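Local coordinates for cysteine desulfurase (Thermococcus onnurineus, PDB 5B7S), which probably transfers sulfur from L-cysteine to a sulfur carrier, releasing L-alanine, with pyridoxal 5'-phosphate as cofactor, at residues S184-V189 against H375-V380. Sequence-based numbering, arbitrary orientation.
Sequences SNALGV and HCALPV
V380 and L187 meet through their methyl branches: CG1 of V380 lies 3.8 Å from CD2 of L187, close to the fork of the leucine, and the two side chains run past each other in opposite directions. CG1 of V380 stands anti to the backbone N (chi1 177°), which carries this methyl to the leucine. H375 faces the loop with its CB, 4.2 Å from CB of A186. That methyl also approaches the imidazole obliquely and reaches CB of A377 at 4.4 Å, so one alanine bridges both residues. Beyond the contact, NE2 of H375 is hydrogen-bonded to OG1 of T389, on strand 389-393. The pairing spans two parts of the class-V aminotransferase fold: 184-189 belongs to the loop between strand 177-181 of the seven-stranded sheet and helix 193-202, whereas 375-380 follows strand 368-373 of the smaller four-stranded sheet and enters helix 378-384, with A377 as its N-cap residue. The loop is shaped by an ST motif, in which OG of S184 accepts from the backbone N of L187 and from that of G188. R391 and S348, both on strands of the smaller sheet, bond the carbonyls of N185 and A186. ND2 of N185 comes close to O of H375, which lies almost on the extension of the CG-ND2 bond, between the two N-H directions, so no hydrogen bond is counted. The same side chain lies beside H134 and Q213, which bind pyridoxal 5'-phosphate, and this places the buried contact at the edge of the cofactor site. C376 packs against G264 of the second subunit.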
loop_
_atom_site.group_PDB
_atom_site.type_symbol
_atom_site.label_atom_id
_atom_site.label_comp_id
_atom_site.label_asym_id
_atom_site.label_seq_id
_atom_site.Cartn_x
_atom_site.Cartn_y
_atom_site.Cartn_z
ATOM N N SER B 184 -6.720 0.791 -22.632
ATOM C CA SER B 184 -6.267 2.179 -22.410
ATOM C C SER B 184 -7.248 2.948 -21.528
ATOM O O SER B 184 -8.414 3.028 -21.829
ATOM C CB SER B 184 -6.043 2.944 -23.745
ATOM O OG SER B 184 -6.951 4.009 -23.951
ATOM N N ASN B 185 -6.755 3.516 -20.450
ATOM C CA ASN B 185 -7.570 4.399 -19.587
ATOM C C ASN B 185 -8.126 5.671 -20.266
ATOM O O ASN B 185 -9.106 6.213 -19.787
ATOM C CB ASN B 185 -6.756 4.835 -18.385
ATOM C CG ASN B 185 -5.425 5.399 -18.794
ATOM O OD1 ASN B 185 -4.683 4.766 -19.573
ATOM N ND2 ASN B 185 -5.118 6.600 -18.315
ATOM N N ALA B 186 -7.515 6.143 -21.346
ATOM C CA ALA B 186 -7.996 7.342 -22.037
ATOM C C ALA B 186 -8.828 7.102 -23.331
ATOM O O ALA B 186 -9.739 7.892 -23.631
ATOM C CB ALA B 186 -6.813 8.242 -22.355
ATOM N N LEU B 187 -8.489 6.073 -24.120
ATOM C CA LEU B 187 -9.231 5.783 -25.355
ATOM C C LEU B 187 -10.242 4.653 -25.227
ATOM O O LEU B 187 -11.232 4.625 -25.947
ATOM C CB LEU B 187 -8.270 5.524 -26.516
ATOM C CG LEU B 187 -7.209 6.610 -26.763
ATOM C CD1 LEU B 187 -6.466 6.324 -28.054
ATOM C CD2 LEU B 187 -7.795 8.008 -26.814
ATOM N N GLY B 188 -10.018 3.728 -24.301
ATOM C CA GLY B 188 -10.926 2.593 -24.136
ATOM C C GLY B 188 -10.656 1.450 -25.100
ATOM O O GLY B 188 -11.419 0.491 -25.131
ATOM N N VAL B 189 -9.579 1.552 -25.883
ATOM C CA VAL B 189 -9.087 0.449 -26.722
ATOM C C VAL B 189 -8.939 -0.811 -25.888
ATOM O O VAL B 189 -8.160 -0.839 -24.945
ATOM C CB VAL B 189 -7.646 0.651 -27.299
ATOM C CG1 VAL B 189 -7.527 -0.057 -28.636
ATOM C CG2 VAL B 189 -7.226 2.109 -27.419
ATOM N N HIS B 375 -5.455 12.514 -18.238
ATOM C CA HIS B 375 -5.714 11.136 -17.753
ATOM C C HIS B 375 -4.484 10.278 -17.489
ATOM O O HIS B 375 -4.512 9.059 -17.688
ATOM C CB HIS B 375 -6.656 10.406 -18.715
ATOM C CG HIS B 375 -7.852 11.212 -19.074
ATOM N ND1 HIS B 375 -8.751 11.652 -18.129
ATOM C CD2 HIS B 375 -8.274 11.703 -20.260
ATOM C CE1 HIS B 375 -9.682 12.374 -18.721
ATOM N NE2 HIS B 375 -9.414 12.420 -20.014
ATOM N N CYS B 376 -3.422 10.900 -16.997
ATOM C CA CYS B 376 -2.124 10.227 -16.820
ATOM C C CYS B 376 -1.628 9.499 -18.101
ATOM O O CYS B 376 -0.989 8.440 -18.015
ATOM C CB CYS B 376 -2.169 9.272 -15.592
ATOM S SG CYS B 376 -2.562 9.995 -13.954
ATOM N N ALA B 377 -1.911 10.087 -19.277
ATOM C CA ALA B 377 -1.530 9.521 -20.599
ATOM C C ALA B 377 -1.278 10.630 -21.648
ATOM O O ALA B 377 -1.793 10.588 -22.777
ATOM C CB ALA B 377 -2.602 8.549 -21.085
ATOM N N LEU B 378 -0.504 11.637 -21.234
ATOM C CA LEU B 378 -0.058 12.728 -22.091
ATOM C C LEU B 378 0.456 12.314 -23.481
ATOM O O LEU B 378 0.175 13.012 -24.446
ATOM C CB LEU B 378 1.018 13.565 -21.379
ATOM C CG LEU B 378 0.529 14.576 -20.336
ATOM C CD1 LEU B 378 1.608 14.927 -19.307
ATOM C CD2 LEU B 378 0.008 15.836 -21.020
ATOM N N PRO B 379 1.237 11.206 -23.591
ATOM C CA PRO B 379 1.645 10.749 -24.931
ATOM C C PRO B 379 0.486 10.541 -25.895
ATOM O O PRO B 379 0.583 10.941 -27.062
ATOM C CB PRO B 379 2.344 9.426 -24.637
ATOM C CG PRO B 379 2.993 9.669 -23.325
ATOM C CD PRO B 379 1.990 10.485 -22.543
ATOM N N VAL B 380 -0.599 9.944 -25.389
ATOM C CA VAL B 380 -1.824 9.718 -26.165
ATOM C C VAL B 380 -2.340 11.058 -26.661
ATOM O O VAL B 380 -2.458 11.263 -27.864
ATOM C CB VAL B 380 -2.930 9.016 -25.344
ATOM C CG1 VAL B 380 -4.199 8.866 -26.173
ATOM C CG2 VAL B 380 -2.487 7.639 -24.885
#